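Local atomic coordinates of endo-1,4-beta-xylanase (Bacteroides thetaiotaomicron VPI-5482, PDB entry 3KST), a protein that probably hydrolyses O-glycosidic bonds in polysaccharides such as xylan, and binds a calcium ion. Residues A[22-27]-A[51-56]; A[134-137]-A[141-144]; A[192-197]-A[201-206]. One frame throughout, in Å; residues are numbered along the deposited sequence.

Contact 1: residues A[22-27]-A[51-56]; sequences LPIADP and ACFSSD
Leu-22 CD1 rests over the middle of the Phe-53 ring, 3.8 Å from the ring centroid and 13° off its normal, a well-centred CH-pi contact. The setting is the five-bladed beta-propeller fold of glycosyl hydrolase family 43. Residues 22-27 lead into strand 27-32, and Phe-53 stands on strand 49-55, two strands further across the same sheet. Side chains alone make this contact, since even the CA atoms of Leu-22 and Phe-53 are 8.7 Å apart.

Leu-22 has CG anti to its own N (chi1 178°), and this carries one branch out to the ring. Leu-22 CD1 is 3.8 Å from Phe-53 CG and 4.3 Å from Phe-53 CZ across the ring, which places the methyl over the centre but shifted slightly toward CG. Pro-23 is the centre of an inverse gamma turn closed by Ile-24 N to Leu-22 O (2.8 Å). The turn lets three consecutive residues meet one ring, with Pro-23 CD lying 4.2 Å from Phe-53 CZ. Val-304 of strand 293-305 and Arg-63 of strand 60-69 also touch the phenylalanine. Replacing Phe-53 by an alanine would probably leave Leu-22 CD1 without the face it sits on and open a gap between this turn and the sheet.

Two residues beyond Ile-24 comes Asp-26, the predicted proton acceptor, whose N is hydrogen-bonded to His-267 ND1 and whose OD2 is bonded to Thr-41 OG1. At the ring itself, Ile-24 CG2 makes the closest approach, coming obliquely to 3.6 Å from Phe-53 CE1.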
ATOM      1  N   LEU A  22       9.157  -1.203  13.175  1.00 13.40           N
ATOM      2  CA  LEU A  22       8.514  -2.210  12.308  1.00 12.91           C
ATOM      3  C   LEU A  22       9.292  -2.046  10.985  1.00 12.27           C
ATOM      4  O   LEU A  22       9.019  -1.116  10.206  1.00 12.68           O
ATOM      5  CB  LEU A  22       7.014  -1.967  12.186  1.00 13.63           C
ATOM      6  CG  LEU A  22       6.332  -2.962  11.248  1.00 13.60           C
ATOM      7  CD1 LEU A  22       6.666  -4.415  11.626  1.00 13.46           C
ATOM      8  CD2 LEU A  22       4.841  -2.732  11.213  1.00 14.69           C
ATOM      9  N   PRO A  23      10.259  -2.952  10.721  1.00 11.52           N
ATOM     10  CA  PRO A  23      11.239  -2.705   9.689  1.00 10.69           C
ATOM     11  C   PRO A  23      10.813  -2.984   8.246  1.00  9.44           C
ATOM     12  O   PRO A  23      11.463  -3.774   7.543  1.00  8.98           O
ATOM     13  CB  PRO A  23      12.400  -3.591  10.150  1.00 10.70           C
ATOM     14  CG  PRO A  23      11.729  -4.775  10.686  1.00 11.29           C
ATOM     15  CD  PRO A  23      10.502  -4.271  11.372  1.00 11.47           C
ATOM     16  N   ILE A  24       9.765  -2.306   7.798  1.00  8.73           N
ATOM     17  CA  ILE A  24       9.275  -2.421   6.395  1.00  8.92           C
ATOM     18  C   ILE A  24       8.981  -1.038   5.808  1.00  9.39           C
ATOM     19  O   ILE A  24       8.737  -0.065   6.547  1.00  8.42           O
ATOM     20  CB  ILE A  24       7.977  -3.277   6.268  1.00  9.55           C
ATOM     21  CG1 ILE A  24       6.823  -2.697   7.133  1.00  9.66           C
ATOM     22  CG2 ILE A  24       8.249  -4.740   6.670  1.00  8.79           C
ATOM     23  CD1 ILE A  24       5.513  -3.485   7.113  1.00 10.39           C
ATOM     24  N   ALA A  25       9.013  -0.981   4.475  1.00  8.98           N
ATOM     25  CA  ALA A  25       8.576   0.179   3.704  1.00  8.80           C
ATOM     26  C   ALA A  25       7.257  -0.223   3.013  1.00  9.55           C
ATOM     27  O   ALA A  25       6.842  -1.389   3.038  1.00  9.56           O
ATOM     28  CB  ALA A  25       9.632   0.586   2.677  1.00 10.09           C
ATOM     29  N   ASP A  26       6.616   0.761   2.404  1.00  8.68           N
ATOM     30  CA  ASP A  26       5.382   0.584   1.618  1.00  8.20           C
ATOM     31  C   ASP A  26       4.337  -0.299   2.332  1.00  8.28           C
ATOM     32  O   ASP A  26       3.788  -1.246   1.712  1.00  8.44           O
ATOM     33  CB  ASP A  26       5.793  -0.043   0.273  1.00  8.06           C
ATOM     34  CG  ASP A  26       6.930   0.716  -0.435  1.00  8.46           C
ATOM     35  OD1 ASP A  26       7.004   1.982  -0.357  1.00  5.28           O
ATOM     36  OD2 ASP A  26       7.742   0.050  -1.118  1.00  8.86           O
ATOM     37  N   PRO A  27       4.115  -0.055   3.651  1.00  7.35           N
ATOM     38  CA  PRO A  27       3.274  -0.938   4.432  1.00  7.67           C
ATOM     39  C   PRO A  27       1.796  -1.057   4.064  1.00  7.78           C
ATOM     40  O   PRO A  27       1.171  -0.117   3.541  1.00  7.18           O
ATOM     41  CB  PRO A  27       3.434  -0.368   5.868  1.00  7.13           C
ATOM     42  CG  PRO A  27       3.558   1.080   5.619  1.00  6.76           C
ATOM     43  CD  PRO A  27       4.558   1.072   4.500  1.00  6.79           C
ATOM     44  N   ALA A  51       7.794 -10.559   4.147  1.00 10.69           N
ATOM     45  CA  ALA A  51       7.532 -11.072   5.485  1.00  9.99           C
ATOM     46  C   ALA A  51       6.075 -10.805   5.823  1.00 10.57           C
ATOM     47  O   ALA A  51       5.384 -10.035   5.146  1.00 10.86           O
ATOM     48  CB  ALA A  51       8.437 -10.376   6.520  1.00  9.89           C
ATOM     49  N   CYS A  52       5.629 -11.455   6.892  1.00 11.25           N
ATOM     50  CA  CYS A  52       4.320 -11.245   7.509  1.00 11.20           C
ATOM     51  C   CYS A  52       4.574 -10.930   8.981  1.00 10.60           C
ATOM     52  O   CYS A  52       5.314 -11.646   9.621  1.00 10.71           O
ATOM     53  CB  CYS A  52       3.422 -12.476   7.437  1.00 11.52           C
ATOM     54  SG  CYS A  52       1.860 -12.246   8.325  1.00 13.82           S
ATOM     55  N   PHE A  53       3.998  -9.842   9.471  1.00 11.06           N
ATOM     56  CA  PHE A  53       4.019  -9.511  10.913  1.00 11.31           C
ATOM     57  C   PHE A  53       2.581  -9.507  11.399  1.00 12.01           C
ATOM     58  O   PHE A  53       1.698  -9.075  10.655  1.00 13.15           O
ATOM     59  CB  PHE A  53       4.627  -8.128  11.159  1.00 11.09           C
ATOM     60  CG  PHE A  53       6.028  -7.985  10.658  1.00 10.97           C
ATOM     61  CD1 PHE A  53       6.256  -7.629   9.336  1.00  9.87           C
ATOM     62  CD2 PHE A  53       7.117  -8.177  11.503  1.00 10.34           C
ATOM     63  CE1 PHE A  53       7.572  -7.480   8.841  1.00 11.83           C
ATOM     64  CE2 PHE A  53       8.428  -8.035  11.045  1.00 11.30           C
ATOM     65  CZ  PHE A  53       8.666  -7.681   9.690  1.00 10.79           C
ATOM     66  N   SER A  54       2.325  -9.981  12.629  1.00 12.43           N
ATOM     67  CA  SER A  54       0.988  -9.889  13.217  1.00 12.68           C
ATOM     68  C   SER A  54       1.016  -9.150  14.561  1.00 12.28           C
ATOM     69  O   SER A  54       2.045  -9.086  15.227  1.00 12.69           O
ATOM     70  CB  SER A  54       0.315 -11.258  13.391  1.00 12.07           C
ATOM     71  OG  SER A  54       0.859 -11.984  14.473  1.00 13.87           O
ATOM     72  N   SER A  55      -0.151  -8.654  14.951  1.00 12.36           N
ATOM     73  CA  SER A  55      -0.342  -7.860  16.178  1.00 12.08           C
ATOM     74  C   SER A  55      -1.779  -7.886  16.688  1.00 12.38           C
ATOM     75  O   SER A  55      -2.726  -7.964  15.886  1.00 12.56           O
ATOM     76  CB  SER A  55       0.048  -6.408  15.914  1.00 12.61           C
ATOM     77  OG  SER A  55      -0.202  -5.539  17.027  1.00 12.07           O
ATOM     78  N   ASP A  56      -1.911  -7.792  18.016  1.00 12.31           N
ATOM     79  CA  ASP A  56      -3.187  -7.689  18.716  1.00 14.38           C
ATOM     80  C   ASP A  56      -3.583  -6.232  19.014  1.00 14.96           C
ATOM     81  O   ASP A  56      -4.783  -5.913  19.128  1.00 15.06           O
ATOM     82  CB  ASP A  56      -3.090  -8.437  20.061  1.00 14.18           C
ATOM     83  CG  ASP A  56      -2.917  -9.927  19.897  1.00 17.06           C
ATOM     84  OD1 ASP A  56      -3.625 -10.511  19.063  1.00 19.70           O
ATOM     85  OD2 ASP A  56      -2.119 -10.538  20.635  1.00 17.28           O
TER

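Contact 2: residues A[134-137]-A[141-144]; sequences FIDD and PYLY
Phe-134 and Tyr-142 face each other as a hydrogen-bonded antiparallel pair in the beta hairpin of strands 129-135 and 141-148, the first two strands of a four-stranded propeller blade. Two backbone bonds define the pair. Phe-134 N donates to Tyr-142 O at 2.8 Å with an angle of 162° at the hydrogen, and Tyr-142 N returns a bond to Phe-134 O at 2.7 Å and 158°. The next pair, Ile-135 with Pro-141, is non-hydrogen-bonded, a place where the missing N-H of Pro-141 costs no bond to strand 129-135.

Apolar contacts fall on both faces of the hairpin. On one, Ile-135 CG1 reaches Pro-141 CB at 4.3 Å. On the other, Phe-134 has CG anti to the backbone N (chi1 173°), which lays its side chain beside that of Tyr-142, pointing the same way, with Phe-134 CD2 4.0 Å from Tyr-142 CD2. Tyr-144 comes in by its ring edge, CE1 lying 3.7 Å from Phe-134 CB. Leu-194 and Lys-196 of strand 189-197 pack on the phenylalanine and join this blade to the next.

Polar contacts gather where the first strand ends. The Asp-136 carboxylate is gripped from several directions: OD1 takes the N-H of Asp-137 from above the carboxylate plane and forms a salt bridge to Lys-196 NZ, while OD2 is hydrogen-bonded to Tyr-201 OH. These partners would be expected to stabilise the carboxylate's negative charge and fix its rotation. Tyr-144 OH is hydrogen-bonded to Pro-225 O. Across the hairpin, Asp-136 CB meets the Tyr-142 ring at its edge, 4.0 Å from CE2, and a water bridges the two side chains, 2.7 Å from Asp-136 OD2, to which it donates, and 2.7 Å from Tyr-142 OH.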
ATOM      1  N   PHE A 134      -9.322  -2.979  -5.458  1.00 10.04           N
ATOM      2  CA  PHE A 134     -10.593  -2.484  -4.947  1.00 11.26           C
ATOM      3  C   PHE A 134     -11.741  -3.250  -5.608  1.00 11.61           C
ATOM      4  O   PHE A 134     -11.823  -3.297  -6.829  1.00 12.49           O
ATOM      5  CB  PHE A 134     -10.759  -1.021  -5.254  1.00 11.25           C
ATOM      6  CG  PHE A 134     -12.127  -0.494  -4.886  1.00 11.32           C
ATOM      7  CD1 PHE A 134     -12.523  -0.452  -3.557  1.00 12.63           C
ATOM      8  CD2 PHE A 134     -13.025  -0.087  -5.886  1.00 10.72           C
ATOM      9  CE1 PHE A 134     -13.806   0.016  -3.202  1.00 13.29           C
ATOM     10  CE2 PHE A 134     -14.300   0.381  -5.560  1.00 12.05           C
ATOM     11  CZ  PHE A 134     -14.692   0.435  -4.217  1.00 11.69           C
ATOM     12  N   ILE A 135     -12.628  -3.832  -4.803  1.00 11.94           N
ATOM     13  CA  ILE A 135     -13.797  -4.571  -5.311  1.00 12.90           C
ATOM     14  C   ILE A 135     -15.012  -3.738  -4.915  1.00 12.25           C
ATOM     15  O   ILE A 135     -15.300  -3.593  -3.738  1.00 13.51           O
ATOM     16  CB  ILE A 135     -13.895  -6.019  -4.759  1.00 13.03           C
ATOM     17  CG1 ILE A 135     -12.671  -6.825  -5.207  1.00 13.72           C
ATOM     18  CG2 ILE A 135     -15.160  -6.733  -5.313  1.00 15.41           C
ATOM     19  CD1 ILE A 135     -12.558  -8.233  -4.550  1.00 13.86           C
ATOM     20  N   ASP A 136     -15.742  -3.245  -5.907  1.00 12.97           N
ATOM     21  CA  ASP A 136     -16.839  -2.305  -5.665  1.00 13.66           C
ATOM     22  C   ASP A 136     -18.092  -3.042  -5.157  1.00 13.79           C
ATOM     23  O   ASP A 136     -18.155  -4.264  -5.171  1.00 14.47           O
ATOM     24  CB  ASP A 136     -17.136  -1.519  -6.970  1.00 13.60           C
ATOM     25  CG  ASP A 136     -17.743  -0.152  -6.731  1.00 13.38           C
ATOM     26  OD1 ASP A 136     -18.041   0.206  -5.566  1.00 15.20           O
ATOM     27  OD2 ASP A 136     -17.964   0.563  -7.724  1.00 11.01           O
ATOM     28  N   ASP A 137     -19.075  -2.266  -4.709  1.00 15.42           N
ATOM     29  CA  ASP A 137     -20.380  -2.773  -4.251  1.00 15.95           C
ATOM     30  C   ASP A 137     -21.100  -3.631  -5.319  1.00 16.33           C
ATOM     31  O   ASP A 137     -21.852  -4.542  -4.974  1.00 17.47           O
ATOM     32  CB  ASP A 137     -21.231  -1.602  -3.776  1.00 16.60           C
ATOM     33  CG  ASP A 137     -20.610  -0.880  -2.586  1.00 16.49           C
ATOM     34  OD1 ASP A 137     -20.012  -1.542  -1.706  1.00 23.13           O
ATOM     35  OD2 ASP A 137     -20.695   0.348  -2.538  1.00 20.54           O
ATOM     36  N   PRO A 141     -14.090  -6.007  -9.826  1.00 12.27           N
ATOM     37  CA  PRO A 141     -12.731  -5.772  -9.291  1.00 12.42           C
ATOM     38  C   PRO A 141     -11.976  -4.713 -10.099  1.00 12.58           C
ATOM     39  O   PRO A 141     -12.038  -4.740 -11.329  1.00 12.85           O
ATOM     40  CB  PRO A 141     -12.066  -7.145  -9.458  1.00 12.64           C
ATOM     41  CG  PRO A 141     -12.717  -7.724 -10.648  1.00 12.40           C
ATOM     42  CD  PRO A 141     -14.136  -7.256 -10.612  1.00 12.21           C
ATOM     43  N   TYR A 142     -11.285  -3.797  -9.408  1.00 11.71           N
ATOM     44  CA  TYR A 142     -10.424  -2.777 -10.036  1.00 11.07           C
ATOM     45  C   TYR A 142      -9.030  -2.870  -9.441  1.00 10.26           C
ATOM     46  O   TYR A 142      -8.905  -3.044  -8.222  1.00 12.12           O
ATOM     47  CB  TYR A 142     -10.968  -1.362  -9.818  1.00 10.31           C
ATOM     48  CG  TYR A 142     -12.321  -1.165 -10.416  1.00  9.60           C
ATOM     49  CD1 TYR A 142     -12.471  -0.839 -11.763  1.00  9.55           C
ATOM     50  CD2 TYR A 142     -13.477  -1.308  -9.627  1.00 11.03           C
ATOM     51  CE1 TYR A 142     -13.752  -0.650 -12.321  1.00  9.84           C
ATOM     52  CE2 TYR A 142     -14.739  -1.121 -10.167  1.00 13.10           C
ATOM     53  CZ  TYR A 142     -14.872  -0.812 -11.517  1.00 11.69           C
ATOM     54  OH  TYR A 142     -16.133  -0.626 -12.013  1.00 12.23           O
ATOM     55  N   LEU A 143      -8.001  -2.765 -10.284  1.00  9.62           N
ATOM     56  CA  LEU A 143      -6.599  -2.730  -9.847  1.00  9.05           C
ATOM     57  C   LEU A 143      -6.001  -1.382 -10.213  1.00  9.43           C
ATOM     58  O   LEU A 143      -6.042  -0.961 -11.399  1.00  8.98           O
ATOM     59  CB  LEU A 143      -5.753  -3.862 -10.465  1.00  8.99           C
ATOM     60  CG  LEU A 143      -4.359  -4.063  -9.832  1.00  7.92           C
ATOM     61  CD1 LEU A 143      -4.537  -4.581  -8.422  1.00  8.37           C
ATOM     62  CD2 LEU A 143      -3.490  -5.086 -10.612  1.00 11.56           C
ATOM     63  N   TYR A 144      -5.469  -0.710  -9.191  1.00  9.22           N
ATOM     64  CA  TYR A 144      -4.750   0.550  -9.290  1.00  9.25           C
ATOM     65  C   TYR A 144      -3.275   0.168  -9.262  1.00  9.34           C
ATOM     66  O   TYR A 144      -2.888  -0.733  -8.530  1.00  9.42           O
ATOM     67  CB  TYR A 144      -5.124   1.502  -8.148  1.00  8.49           C
ATOM     68  CG  TYR A 144      -6.599   1.781  -8.186  1.00 10.01           C
ATOM     69  CD1 TYR A 144      -7.505   0.883  -7.624  1.00  8.14           C
ATOM     70  CD2 TYR A 144      -7.107   2.898  -8.862  1.00 10.90           C
ATOM     71  CE1 TYR A 144      -8.887   1.079  -7.729  1.00 10.62           C
ATOM     72  CE2 TYR A 144      -8.501   3.116  -8.953  1.00 12.90           C
ATOM     73  CZ  TYR A 144      -9.376   2.201  -8.377  1.00  9.38           C
ATOM     74  OH  TYR A 144     -10.734   2.371  -8.451  1.00 13.44           O
TER
HETATM   75  O   HOH W   1     -18.123  -0.318 -10.244  1.00 13.20           O

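Contact 3: residues A[192-197]-A[201-206]; sequences PSLLKK and YYLIYS
Lys-196 lies alongside Tyr-201, both side chains pointing the same way from a non-hydrogen-bonded antiparallel pair. The lysine chain is fully extended, with CG anti to the backbone N (chi1 -178°), and therefore tracks the ring from root to hydroxyl. Its CG stands over one face, 4.2 Å from the ring centroid, as a CH-pi contact. Further out, Lys-196 CD comes 3.5 Å from Tyr-201 CE2. At the end, Lys-196 NZ makes a weak hydrogen bond of 3.2 Å to Tyr-201 OH. The stronger partners of these polar ends are acidic: Asp-136 and Asp-137 for the amine, Asp-136 for the hydroxyl. Leu-194 meets the same ring differently, Leu-194 CD1 at the edge, 4.1 Å from Tyr-201 CD2.

Ser-193, Leu-195, Tyr-202 and Ile-204 occupy the other face. Here Tyr-202 turns an edge toward the facing strand, and Leu-195 O lies in the ring plane, 3.6 Å from Tyr-202 CD1. A water, also in that plane, joins Tyr-202 OH (2.7 Å) to Lys-197 O (2.9 Å), fastening the far end of the ring to the neighbouring strand.

Between the faces, Tyr-202 N bonds to Leu-195 O at 170° and Ile-204 N to Ser-193 O at 171°, but the return bond from Ser-193 N is weak and bent. Phe-285 of strand 279-287 touches Leu-195 and Ile-204. Ser-193 approaches the calcium ion to about 5 Å between side chain and ion, and Glu-190, the predicted proton donor, precedes it on the same strand. This is the opening beta hairpin of a propeller blade, its first strand bordering the probable active site.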
ATOM      1  N   PRO A 192      -0.935   3.911  -4.663  1.00  9.38           N
ATOM      2  CA  PRO A 192      -2.379   4.107  -4.528  1.00  9.41           C
ATOM      3  C   PRO A 192      -3.088   3.261  -3.445  1.00  8.80           C
ATOM      4  O   PRO A 192      -2.665   2.151  -3.107  1.00  8.58           O
ATOM      5  CB  PRO A 192      -2.904   3.704  -5.926  1.00  9.11           C
ATOM      6  CG  PRO A 192      -1.966   2.708  -6.378  1.00  8.67           C
ATOM      7  CD  PRO A 192      -0.625   3.218  -5.930  1.00  9.33           C
ATOM      8  N   SER A 193      -4.185   3.816  -2.928  1.00  9.33           N
ATOM      9  CA  SER A 193      -5.116   3.160  -1.992  1.00 10.03           C
ATOM     10  C   SER A 193      -6.517   3.677  -2.313  1.00  9.48           C
ATOM     11  O   SER A 193      -6.696   4.889  -2.474  1.00 10.44           O
ATOM     12  CB  SER A 193      -4.765   3.474  -0.541  1.00  9.98           C
ATOM     13  OG  SER A 193      -3.437   3.066  -0.237  1.00  9.71           O
ATOM     14  N   LEU A 194      -7.505   2.785  -2.353  1.00  9.83           N
ATOM     15  CA  LEU A 194      -8.871   3.158  -2.724  1.00 10.81           C
ATOM     16  C   LEU A 194      -9.819   2.848  -1.581  1.00 10.44           C
ATOM     17  O   LEU A 194      -9.756   1.759  -0.977  1.00 10.94           O
ATOM     18  CB  LEU A 194      -9.287   2.433  -4.022  1.00 11.38           C
ATOM     19  CG  LEU A 194     -10.322   3.064  -4.955  1.00 12.51           C
ATOM     20  CD1 LEU A 194     -11.671   3.246  -4.272  1.00 15.56           C
ATOM     21  CD2 LEU A 194      -9.802   4.391  -5.561  1.00 15.95           C
ATOM     22  N   LEU A 195     -10.662   3.821  -1.266  1.00 11.21           N
ATOM     23  CA  LEU A 195     -11.771   3.643  -0.310  1.00 11.33           C
ATOM     24  C   LEU A 195     -13.016   4.297  -0.897  1.00 11.17           C
ATOM     25  O   LEU A 195     -12.920   5.333  -1.578  1.00 10.80           O
ATOM     26  CB  LEU A 195     -11.453   4.281   1.019  1.00 12.23           C
ATOM     27  CG  LEU A 195     -10.417   3.628   1.909  1.00 12.96           C
ATOM     28  CD1 LEU A 195     -10.340   4.463   3.141  1.00 14.11           C
ATOM     29  CD2 LEU A 195     -10.792   2.203   2.248  1.00  9.44           C
ATOM     30  N   LYS A 196     -14.173   3.682  -0.648  1.00 12.21           N
ATOM     31  CA  LYS A 196     -15.450   4.259  -1.087  1.00 11.95           C
ATOM     32  C   LYS A 196     -16.251   4.581   0.166  1.00 13.05           C
ATOM     33  O   LYS A 196     -16.252   3.791   1.110  1.00 14.10           O
ATOM     34  CB  LYS A 196     -16.216   3.264  -1.951  1.00 11.24           C
ATOM     35  CG  LYS A 196     -17.567   3.807  -2.507  1.00 12.36           C
ATOM     36  CD  LYS A 196     -18.307   2.708  -3.242  1.00 11.94           C
ATOM     37  CE  LYS A 196     -19.597   3.167  -3.915  1.00 13.21           C
ATOM     38  NZ  LYS A 196     -20.278   2.021  -4.660  1.00 10.74           N
ATOM     39  N   LYS A 197     -16.878   5.754   0.200  1.00 13.58           N
ATOM     40  CA  LYS A 197     -17.782   6.124   1.312  1.00 15.35           C
ATOM     41  C   LYS A 197     -18.861   7.073   0.821  1.00 15.32           C
ATOM     42  O   LYS A 197     -18.529   8.051   0.169  1.00 13.84           O
ATOM     43  CB  LYS A 197     -17.013   6.777   2.441  1.00 15.28           C
ATOM     44  CG  LYS A 197     -17.802   6.911   3.742  1.00 17.06           C
ATOM     45  CD  LYS A 197     -16.929   7.505   4.832  1.00 19.34           C
ATOM     46  CE  LYS A 197     -17.579   7.382   6.202  1.00 19.25           C
ATOM     47  NZ  LYS A 197     -16.703   7.966   7.253  1.00 20.92           N
ATOM     48  N   TYR A 201     -15.611   7.909  -4.400  1.00 11.41           N
ATOM     49  CA  TYR A 201     -14.399   7.067  -4.446  1.00 11.16           C
ATOM     50  C   TYR A 201     -13.212   7.967  -4.151  1.00 10.94           C
ATOM     51  O   TYR A 201     -13.043   8.994  -4.827  1.00 10.10           O
ATOM     52  CB  TYR A 201     -14.234   6.429  -5.822  1.00 10.60           C
ATOM     53  CG  TYR A 201     -15.394   5.520  -6.172  1.00 11.99           C
ATOM     54  CD1 TYR A 201     -16.536   6.027  -6.805  1.00 12.02           C
ATOM     55  CD2 TYR A 201     -15.365   4.161  -5.862  1.00 10.33           C
ATOM     56  CE1 TYR A 201     -17.627   5.194  -7.125  1.00 10.72           C
ATOM     57  CE2 TYR A 201     -16.445   3.322  -6.178  1.00 11.95           C
ATOM     58  CZ  TYR A 201     -17.571   3.857  -6.825  1.00 11.32           C
ATOM     59  OH  TYR A 201     -18.651   3.073  -7.169  1.00 12.77           O
ATOM     60  N   TYR A 202     -12.435   7.598  -3.122  1.00 10.26           N
ATOM     61  CA  TYR A 202     -11.266   8.325  -2.644  1.00 10.14           C
ATOM     62  C   TYR A 202     -10.016   7.566  -3.011  1.00  9.83           C
ATOM     63  O   TYR A 202      -9.870   6.393  -2.596  1.00 10.10           O
ATOM     64  CB  TYR A 202     -11.302   8.451  -1.111  1.00  9.97           C
ATOM     65  CG  TYR A 202     -12.449   9.273  -0.610  1.00 10.72           C
ATOM     66  CD1 TYR A 202     -13.723   8.717  -0.479  1.00 10.06           C
ATOM     67  CD2 TYR A 202     -12.271  10.628  -0.258  1.00 11.27           C
ATOM     68  CE1 TYR A 202     -14.775   9.482  -0.023  1.00 10.29           C
ATOM     69  CE2 TYR A 202     -13.309  11.397   0.175  1.00 12.35           C
ATOM     70  CZ  TYR A 202     -14.570  10.816   0.306  1.00 11.70           C
ATOM     71  OH  TYR A 202     -15.628  11.550   0.731  1.00 13.42           O
ATOM     72  N   LEU A 203      -9.160   8.208  -3.813  1.00  9.35           N
ATOM     73  CA  LEU A 203      -7.885   7.640  -4.240  0.50  9.80           C
ATOM     74  C   LEU A 203      -6.810   8.361  -3.438  1.00  9.87           C
ATOM     75  O   LEU A 203      -6.563   9.561  -3.652  1.00  9.81           O
ATOM     76  CB  LEU A 203      -7.690   7.797  -5.749  0.50  9.37           C
ATOM     77  CG  LEU A 203      -6.501   7.123  -6.447  0.50 10.77           C
ATOM     78  CD1 LEU A 203      -6.709   7.183  -7.980  0.50  9.99           C
ATOM     79  CD2 LEU A 203      -5.144   7.682  -6.084  0.50 11.59           C
ATOM     80  N   ILE A 204      -6.187   7.624  -2.506  1.00 10.62           N
ATOM     81  CA  ILE A 204      -5.166   8.134  -1.598  1.00 10.41           C
ATOM     82  C   ILE A 204      -3.784   7.659  -2.133  1.00 10.44           C
ATOM     83  O   ILE A 204      -3.549   6.442  -2.368  1.00  9.55           O
ATOM     84  CB  ILE A 204      -5.479   7.657  -0.142  1.00 10.68           C
ATOM     85  CG1 ILE A 204      -6.964   7.908   0.218  1.00 10.72           C
ATOM     86  CG2 ILE A 204      -4.552   8.357   0.814  1.00 10.27           C
ATOM     87  CD1 ILE A 204      -7.536   6.948   1.238  1.00 14.97           C
ATOM     88  N   TYR A 205      -2.882   8.612  -2.360  1.00  8.69           N
ATOM     89  CA  TYR A 205      -1.615   8.333  -3.027  1.00  8.84           C
ATOM     90  C   TYR A 205      -0.449   9.095  -2.446  1.00  8.74           C
ATOM     91  O   TYR A 205      -0.653  10.063  -1.682  1.00  8.99           O
ATOM     92  CB  TYR A 205      -1.771   8.696  -4.538  1.00  9.32           C
ATOM     93  CG  TYR A 205      -2.004  10.179  -4.778  1.00  9.94           C
ATOM     94  CD1 TYR A 205      -3.303  10.713  -4.804  1.00  8.81           C
ATOM     95  CD2 TYR A 205      -0.920  11.056  -4.964  1.00  9.99           C
ATOM     96  CE1 TYR A 205      -3.508  12.110  -5.003  1.00 10.03           C
ATOM     97  CE2 TYR A 205      -1.121  12.455  -5.152  1.00  8.11           C
ATOM     98  CZ  TYR A 205      -2.424  12.954  -5.188  1.00 10.47           C
ATOM     99  OH  TYR A 205      -2.654  14.304  -5.345  1.00  9.18           O
ATOM    100  N   SER A 206       0.750   8.676  -2.843  1.00  9.10           N
ATOM    101  CA  SER A 206       1.992   9.360  -2.466  1.00  9.04           C
ATOM    102  C   SER A 206       2.646  10.042  -3.682  1.00  9.68           C
ATOM    103  O   SER A 206       2.523   9.565  -4.809  1.00 10.04           O
ATOM    104  CB  SER A 206       2.976   8.377  -1.829  1.00  8.53           C
ATOM    105  OG  SER A 206       2.435   7.720  -0.694  1.00  9.91           O
TER
HETATM  106  O   HOH W   2      -2.298   5.442   0.097  1.00 12.12           O
HETATM  107  O   HOH W   3     -18.151  10.724   1.090  1.00 24.31           O

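Overall arrangement
From the N terminus, contact 1 closes first, its side chains linking the entry loop 22-27 to strand 49-55 and enclosing 23 residues that include two earlier strands of the same sheet. Contact 2 then closes a tight turn between strands 129-135 and 141-148, and contact 3 does so between strands 189-197 and 200-207. The three follow in series; none nests in or crosses another. Contacts 2 and 3, in two different four-stranded sheets, touch, their centres about 11 Å apart, through a salt bridge, a probable hydrogen bond and packed side chains. Contact 1 lies beyond the chain's centre, about 24 Å and 21 Å from their centres, touching neither.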